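Local coordinates for protein dihydropyrimidinase (Brevibacillus agri, PDB 3SFW) that probably catalyses the reversible hydrolytic ring opening of dihydropyrimidines at a site holding two zinc ions, at residues A[74-79]-A[112-118]. Numbering follows the deposited sequence.
Sequences FFTGTK and ARGKAVI
Thr78, Phe74 and Val117 tie the first turns of helix 74-83 to segment 112-118, the last residue of helix 101-112 and the loop leading to strand 119-124 in the TIM-barrel-like amidohydrolase domain. In this beta/alpha succession, helix 74-83 precedes strand 86-93, which pairs in parallel with strand 119-124. The hydroxyl of Thr78 works both ways: OG1 donates to Phe74 O one turn back, at 2.6 Å and in the carbonyl plane, and accepts the backbone N-H of Val117, with 2.9 Å from Val117 N to Thr78 OG1. This second bond is almost straight, 168° at the hydrogen. With chi1 at 61°, OG1 sits between the backbone N and the carbonyl carbon of its own residue, within range of both partners. Phe74 O also receives the helical N-H of Thr78, so two donors share it. A valine in place of Thr78 would probably leave the amide of Val117 without its acceptor, in a contact that is largely buried. Thr78 CB also packs on Ile118 CG1 at 3.7 Å, the two side chains running past each other in opposite directions. Phe74 turns one ring face to the end of helix 101-112: Ala112 CB makes a CH-pi contact 3.8 Å from the ring centroid, displaced toward the rim. The same ring touches Ile89 and Phe122 of the neighbouring strands. Val117 reaches the helix with both methyls, CG2 beside Thr78 OG1 and CG1 against the Phe75 ring, while Phe443 adds to its packing. Phe75 CG stands anti to the backbone N (chi1 178°), bringing the ring alongside the loop; there Lys115 O lies at the ring edge, in its plane, 3.4 Å from Phe75 CD2.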
loop_
_atom_site.group_PDB
_atom_site.type_symbol
_atom_site.label_atom_id
_atom_site.label_comp_id
_atom_site.label_asym_id
_atom_site.label_seq_id
_atom_site.Cartn_x
_atom_site.Cartn_y
_atom_site.Cartn_z
ATOM N N PHE A 74 43.074 -9.180 -6.551
ATOM C CA PHE A 74 42.819 -8.052 -7.462
ATOM C C PHE A 74 43.274 -8.315 -8.868
ATOM O O PHE A 74 42.657 -7.836 -9.795
ATOM C CB PHE A 74 43.377 -6.729 -6.933
ATOM C CG PHE A 74 42.413 -6.016 -6.042
ATOM C CD1 PHE A 74 42.213 -6.458 -4.730
ATOM C CD2 PHE A 74 41.657 -4.938 -6.531
ATOM C CE1 PHE A 74 41.276 -5.849 -3.866
ATOM C CE2 PHE A 74 40.648 -4.358 -5.709
ATOM C CZ PHE A 74 40.483 -4.778 -4.368
ATOM N N PHE A 75 44.302 -9.166 -9.049
ATOM C CA PHE A 75 44.718 -9.517 -10.403
ATOM C C PHE A 75 43.664 -10.438 -11.080
ATOM O O PHE A 75 43.161 -10.124 -12.150
ATOM C CB PHE A 75 46.106 -10.208 -10.396
ATOM C CG PHE A 75 46.576 -10.630 -11.757
ATOM C CD1 PHE A 75 46.727 -11.984 -12.043
ATOM C CD2 PHE A 75 46.739 -9.697 -12.775
ATOM C CE1 PHE A 75 47.121 -12.416 -13.315
ATOM C CE2 PHE A 75 47.155 -10.112 -14.077
ATOM C CZ PHE A 75 47.320 -11.489 -14.336
ATOM N N THR A 76 43.433 -11.615 -10.511
ATOM C CA THR A 76 42.546 -12.586 -11.191
ATOM C C THR A 76 41.108 -12.063 -11.254
ATOM O O THR A 76 40.393 -12.334 -12.234
ATOM C CB THR A 76 42.573 -14.011 -10.591
ATOM O OG1 THR A 76 42.065 -13.996 -9.257
ATOM C CG2 THR A 76 44.068 -14.617 -10.596
ATOM N N GLY A 77 40.677 -11.380 -10.190
ATOM C CA GLY A 77 39.294 -10.895 -10.157
ATOM C C GLY A 77 39.049 -9.805 -11.202
ATOM O O GLY A 77 37.988 -9.788 -11.858
ATOM N N THR A 78 39.987 -8.877 -11.353
ATOM C CA THR A 78 39.822 -7.826 -12.389
ATOM C C THR A 78 39.993 -8.394 -13.784
ATOM O O THR A 78 39.338 -7.956 -14.725
ATOM C CB THR A 78 40.740 -6.579 -12.187
ATOM O OG1 THR A 78 42.128 -6.948 -12.235
ATOM C CG2 THR A 78 40.401 -5.903 -10.863
ATOM N N LYS A 79 40.849 -9.423 -13.932
ATOM C CA LYS A 79 41.001 -10.016 -15.261
ATOM C C LYS A 79 39.684 -10.718 -15.650
ATOM O O LYS A 79 39.215 -10.616 -16.799
ATOM C CB LYS A 79 42.194 -10.998 -15.315
ATOM C CG LYS A 79 42.372 -11.662 -16.633
ATOM C CD LYS A 79 43.846 -12.171 -16.781
ATOM C CE LYS A 79 44.206 -13.077 -15.589
ATOM N NZ LYS A 79 43.581 -14.408 -15.652
ATOM N N ALA A 112 45.404 -3.863 -4.108
ATOM C CA ALA A 112 45.177 -3.591 -5.512
ATOM C C ALA A 112 46.417 -3.117 -6.295
ATOM O O ALA A 112 46.536 -3.338 -7.502
ATOM C CB ALA A 112 44.027 -2.591 -5.663
ATOM N N ARG A 113 47.362 -2.490 -5.605
ATOM C CA ARG A 113 48.389 -1.715 -6.320
ATOM C C ARG A 113 49.319 -2.677 -7.075
ATOM O O ARG A 113 49.730 -3.703 -6.547
ATOM C CB ARG A 113 49.154 -0.840 -5.319
ATOM C CG ARG A 113 50.496 -0.254 -5.810
ATOM C CD ARG A 113 51.208 0.470 -4.644
ATOM N NE ARG A 113 50.425 1.604 -4.131
ATOM C CZ ARG A 113 49.841 1.667 -2.927
ATOM N NH1 ARG A 113 49.925 0.654 -2.054
ATOM N NH2 ARG A 113 49.168 2.766 -2.590
ATOM N N GLY A 114 49.493 -2.435 -8.369
ATOM C CA GLY A 114 50.376 -3.276 -9.166
ATOM C C GLY A 114 49.737 -4.585 -9.598
ATOM O O GLY A 114 50.388 -5.438 -10.224
ATOM N N LYS A 115 48.455 -4.763 -9.284
ATOM C CA LYS A 115 47.805 -6.061 -9.541
ATOM C C LYS A 115 46.531 -5.923 -10.412
ATOM O O LYS A 115 46.348 -6.638 -11.382
ATOM C CB LYS A 115 47.497 -6.783 -8.193
ATOM C CG LYS A 115 48.731 -7.019 -7.312
ATOM C CD LYS A 115 48.397 -7.389 -5.844
ATOM C CE LYS A 115 49.122 -6.409 -4.858
ATOM N NZ LYS A 115 49.376 -6.913 -3.475
ATOM N N ALA A 116 45.721 -4.896 -10.161
ATOM C CA ALA A 116 44.478 -4.696 -10.965
ATOM C C ALA A 116 44.752 -4.404 -12.450
ATOM O O ALA A 116 45.751 -3.695 -12.771
ATOM C CB ALA A 116 43.648 -3.498 -10.335
ATOM N N VAL A 117 43.977 -5.030 -13.345
ATOM C CA VAL A 117 44.183 -4.871 -14.789
ATOM C C VAL A 117 43.175 -3.890 -15.358
ATOM O O VAL A 117 43.335 -3.435 -16.486
ATOM C CB VAL A 117 44.106 -6.203 -15.551
ATOM C CG1 VAL A 117 45.064 -7.242 -14.888
ATOM C CG2 VAL A 117 42.674 -6.765 -15.580
ATOM N N ILE A 118 42.184 -3.530 -14.539
ATOM C CA ILE A 118 41.249 -2.461 -14.903
ATOM C C ILE A 118 40.997 -1.603 -13.682
ATOM O O ILE A 118 41.552 -1.841 -12.594
ATOM C CB ILE A 118 39.898 -3.012 -15.447
ATOM C CG1 ILE A 118 39.429 -4.188 -14.618
ATOM C CG2 ILE A 118 40.056 -3.549 -16.861
ATOM C CD1 ILE A 118 38.340 -3.969 -13.756
#